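Local coordinates for protein pectinesterase 1 (PDB 1XG2) that hydrolyses the methyl esters of pectin in the plant cell wall, releasing methanol and leaving de-esterified pectin, and here is held by its inhibitor protein, at residues F154-A159 with R221-Y226. Numbering follows the deposited sequence.
Sequences FIFGNA and RPWKEY
Trp223 reaches the strand 155-157 with the outer rim of its six-membered ring, and Phe156 and Gly157 receive it: a worked example of how a long aromatic side chain lets a loop touch a beta-helix wall at one small patch. The tight part is the corner of the indole at Trp223 CZ3, 3.7 Å from Phe156 CD1, where it lies at the edge of the phenyl ring and near its plane. Trp223 CZ3 is also 3.7 Å from Gly157 N, so that the corner meets ring edge and backbone together. The two aromatic planes are inclined at 57° with centroids 5.8 Å apart, an oblique pairing. With CG anti to the backbone N (chi1 178°), the indole extends from the loop toward the strand, bridging the 8.5 Å from Trp223 CA to Phe156 CA. At the phi of 125° found for Gly157, a side chain would press on the carbonyl O of Phe156, and its main chain faces the indole edge directly.

The whole contact buries 105 Å² and has no hydrogen bond across it. Its looser flank is the loop's own side of the partly exposed Trp223, facing the inhibitor: Lys224 CE lies over one indole face, displaced toward the rim, while Lys224 NZ forms a salt bridge with Asp117 of the inhibitor chain, which also packs on Trp223. Were Trp223 reduced to an alanine, the Phe156 edge and the Gly157 backbone N would probably lose the indole packed against them, opening a gap between loop and strand. Phe156 stacks on Tyr135 and touches Asp132, the predicted proton donor, and Arg221 pairs with Asp153, the predicted nucleophile. Trp223 and Arg221 probably bind substrate, as in related enzymes, consistent with this aromatic pair lining the substrate cleft of the pectinesterase domain, a right-handed parallel beta-helix.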
ATOM      1  N   PHE A 154      -9.910  -6.546  -2.642  1.00 10.83           N
ATOM      2  CA  PHE A 154      -8.769  -7.253  -3.216  1.00 10.96           C
ATOM      3  C   PHE A 154      -7.600  -6.352  -3.640  1.00 10.62           C
ATOM      4  O   PHE A 154      -6.486  -6.842  -3.886  1.00 11.15           O
ATOM      5  CB  PHE A 154      -9.194  -8.336  -4.233  1.00 10.62           C
ATOM      6  CG  PHE A 154      -9.689  -7.849  -5.586  1.00 10.36           C
ATOM      7  CD1 PHE A 154      -8.793  -7.584  -6.605  1.00 11.07           C
ATOM      8  CD2 PHE A 154     -11.049  -7.844  -5.894  1.00  9.15           C
ATOM      9  CE1 PHE A 154      -9.229  -7.218  -7.864  1.00 10.13           C
ATOM     10  CE2 PHE A 154     -11.493  -7.504  -7.169  1.00  8.80           C
ATOM     11  CZ  PHE A 154     -10.563  -7.180  -8.156  1.00 10.85           C
ATOM     12  N   ILE A 155      -7.828  -5.043  -3.636  1.00  9.91           N
ATOM     13  CA  ILE A 155      -6.734  -4.072  -3.704  1.00 10.17           C
ATOM     14  C   ILE A 155      -6.891  -3.118  -2.536  1.00  9.89           C
ATOM     15  O   ILE A 155      -7.807  -2.295  -2.515  1.00 10.02           O
ATOM     16  CB  ILE A 155      -6.733  -3.294  -5.020  1.00 10.44           C
ATOM     17  CG1 ILE A 155      -6.614  -4.247  -6.205  1.00 10.66           C
ATOM     18  CG2 ILE A 155      -5.563  -2.311  -5.047  1.00 11.75           C
ATOM     19  CD1 ILE A 155      -6.824  -3.580  -7.545  1.00 12.28           C
ATOM     20  N   PHE A 156      -6.006  -3.230  -1.552  1.00  9.80           N
ATOM     21  CA  PHE A 156      -6.182  -2.487  -0.311  1.00  9.28           C
ATOM     22  C   PHE A 156      -4.855  -2.002   0.254  1.00  9.13           C
ATOM     23  O   PHE A 156      -3.801  -2.509  -0.112  1.00  8.99           O
ATOM     24  CB  PHE A 156      -6.937  -3.341   0.722  1.00  9.37           C
ATOM     25  CG  PHE A 156      -6.102  -4.410   1.354  1.00  9.30           C
ATOM     26  CD1 PHE A 156      -5.694  -4.301   2.682  1.00 10.72           C
ATOM     27  CD2 PHE A 156      -5.712  -5.516   0.632  1.00  9.21           C
ATOM     28  CE1 PHE A 156      -4.911  -5.278   3.276  1.00  9.58           C
ATOM     29  CE2 PHE A 156      -4.936  -6.502   1.224  1.00 10.91           C
ATOM     30  CZ  PHE A 156      -4.542  -6.386   2.554  1.00  8.89           C
ATOM     31  N   GLY A 157      -4.925  -1.023   1.154  1.00  8.99           N
ATOM     32  CA  GLY A 157      -3.735  -0.417   1.733  1.00  9.49           C
ATOM     33  C   GLY A 157      -3.730   1.093   1.555  1.00  9.59           C
ATOM     34  O   GLY A 157      -4.767   1.699   1.307  1.00 10.03           O
ATOM     35  N   ASN A 158      -2.551   1.693   1.646  1.00  9.42           N
ATOM     36  CA  ASN A 158      -2.422   3.136   1.585  1.00  9.20           C
ATOM     37  C   ASN A 158      -1.178   3.566   0.823  1.00  9.46           C
ATOM     38  O   ASN A 158      -0.543   4.566   1.163  1.00  8.88           O
ATOM     39  CB  ASN A 158      -2.418   3.707   3.000  1.00  9.37           C
ATOM     40  CG  ASN A 158      -2.599   5.206   3.039  1.00  9.41           C
ATOM     41  OD1 ASN A 158      -3.315   5.779   2.188  1.00 13.63           O
ATOM     42  ND2 ASN A 158      -1.949   5.867   3.987  1.00  6.96           N
ATOM     43  N   ALA A 159      -0.854   2.821  -0.236  1.00  9.98           N
ATOM     44  CA  ALA A 159       0.184   3.256  -1.181  1.00  9.93           C
ATOM     45  C   ALA A 159      -0.285   4.483  -1.939  1.00  9.51           C
ATOM     46  O   ALA A 159      -1.470   4.777  -1.971  1.00  8.99           O
ATOM     47  CB  ALA A 159       0.497   2.142  -2.184  1.00  9.99           C
ATOM     48  N   ARG A 221     -14.984   0.328  -0.978  1.00 11.98           N
ATOM     49  CA  ARG A 221     -15.589   0.751   0.273  1.00 12.64           C
ATOM     50  C   ARG A 221     -14.500   1.386   1.148  1.00 12.91           C
ATOM     51  O   ARG A 221     -13.322   1.031   1.031  1.00 12.82           O
ATOM     52  CB  ARG A 221     -16.282  -0.419   0.986  1.00 12.27           C
ATOM     53  CG  ARG A 221     -15.410  -1.625   1.304  1.00 13.53           C
ATOM     54  CD  ARG A 221     -16.166  -2.728   2.028  1.00 13.52           C
ATOM     55  NE  ARG A 221     -15.300  -3.793   2.498  1.00 14.06           N
ATOM     56  CZ  ARG A 221     -15.632  -4.660   3.452  1.00 16.87           C
ATOM     57  NH1 ARG A 221     -16.826  -4.611   4.051  1.00 16.44           N
ATOM     58  NH2 ARG A 221     -14.763  -5.575   3.827  1.00 16.56           N
ATOM     59  N   PRO A 222     -14.879   2.379   1.956  1.00 13.00           N
ATOM     60  CA  PRO A 222     -13.907   3.161   2.743  1.00 12.76           C
ATOM     61  C   PRO A 222     -13.424   2.514   4.029  1.00 13.05           C
ATOM     62  O   PRO A 222     -13.987   2.720   5.101  1.00 13.15           O
ATOM     63  CB  PRO A 222     -14.658   4.469   3.004  1.00 12.90           C
ATOM     64  CG  PRO A 222     -16.115   4.061   3.033  1.00 13.28           C
ATOM     65  CD  PRO A 222     -16.246   2.917   2.070  1.00 12.73           C
ATOM     66  N   TRP A 223     -12.351   1.738   3.907  1.00 13.13           N
ATOM     67  CA  TRP A 223     -11.718   1.076   5.043  1.00 13.22           C
ATOM     68  C   TRP A 223     -11.346   2.126   6.080  1.00 13.12           C
ATOM     69  O   TRP A 223     -11.546   1.916   7.286  1.00 12.99           O
ATOM     70  CB  TRP A 223     -10.474   0.310   4.566  1.00 13.30           C
ATOM     71  CG  TRP A 223      -9.659  -0.406   5.606  1.00 13.15           C
ATOM     72  CD1 TRP A 223     -10.065  -0.819   6.835  1.00 14.61           C
ATOM     73  CD2 TRP A 223      -8.284  -0.816   5.481  1.00 13.45           C
ATOM     74  NE1 TRP A 223      -9.032  -1.443   7.488  1.00 14.35           N
ATOM     75  CE2 TRP A 223      -7.927  -1.462   6.675  1.00 13.81           C
ATOM     76  CE3 TRP A 223      -7.319  -0.687   4.480  1.00 14.07           C
ATOM     77  CZ2 TRP A 223      -6.647  -1.976   6.902  1.00 13.41           C
ATOM     78  CZ3 TRP A 223      -6.047  -1.198   4.699  1.00 14.60           C
ATOM     79  CH2 TRP A 223      -5.719  -1.837   5.897  1.00 14.25           C
ATOM     80  N   LYS A 224     -10.829   3.261   5.609  1.00 12.89           N
ATOM     81  CA  LYS A 224     -10.426   4.343   6.508  1.00 13.69           C
ATOM     82  C   LYS A 224     -11.078   5.650   6.127  1.00 13.71           C
ATOM     83  O   LYS A 224     -11.650   5.783   5.046  1.00 13.26           O
ATOM     84  CB  LYS A 224      -8.901   4.480   6.560  1.00 13.74           C
ATOM     85  CG  LYS A 224      -8.188   3.206   7.005  1.00 14.57           C
ATOM     86  CD  LYS A 224      -8.417   2.941   8.501  1.00 17.43           C
ATOM     87  CE  LYS A 224      -7.964   1.566   8.915  1.00 19.51           C
ATOM     88  NZ  LYS A 224      -6.554   1.573   9.334  1.00 21.83           N
ATOM     89  N   GLU A 225     -10.975   6.619   7.033  1.00 14.06           N
ATOM     90  CA  GLU A 225     -11.840   7.795   7.028  1.00 14.18           C
ATOM     91  C   GLU A 225     -11.641   8.696   5.807  1.00 14.00           C
ATOM     92  O   GLU A 225     -12.603   9.296   5.297  1.00 13.00           O
ATOM     93  CB  GLU A 225     -11.603   8.588   8.314  1.00 14.78           C
ATOM     94  CG  GLU A 225     -12.677   9.611   8.634  1.00 16.96           C
ATOM     95  CD  GLU A 225     -12.385  10.390   9.920  1.00 20.28           C
ATOM     96  OE1 GLU A 225     -13.154  11.317  10.240  1.00 22.25           O
ATOM     97  OE2 GLU A 225     -11.387  10.072  10.605  1.00 21.84           O
ATOM     98  N   TYR A 226     -10.392   8.789   5.353  1.00 13.16           N
ATOM     99  CA  TYR A 226     -10.045   9.568   4.174  1.00 12.78           C
ATOM    100  C   TYR A 226      -9.679   8.711   2.959  1.00 12.15           C
ATOM    101  O   TYR A 226      -8.823   9.093   2.156  1.00 11.95           O
ATOM    102  CB  TYR A 226      -8.944  10.557   4.532  1.00 13.51           C
ATOM    103  CG  TYR A 226      -9.467  11.608   5.483  1.00 14.99           C
ATOM    104  CD1 TYR A 226      -9.523  11.375   6.848  1.00 17.29           C
ATOM    105  CD2 TYR A 226      -9.968  12.807   5.005  1.00 17.07           C
ATOM    106  CE1 TYR A 226     -10.043  12.349   7.729  1.00 18.75           C
ATOM    107  CE2 TYR A 226     -10.478  13.775   5.869  1.00 19.06           C
ATOM    108  CZ  TYR A 226     -10.512  13.536   7.222  1.00 19.83           C
ATOM    109  OH  TYR A 226     -11.020  14.496   8.067  1.00 22.81           O
TER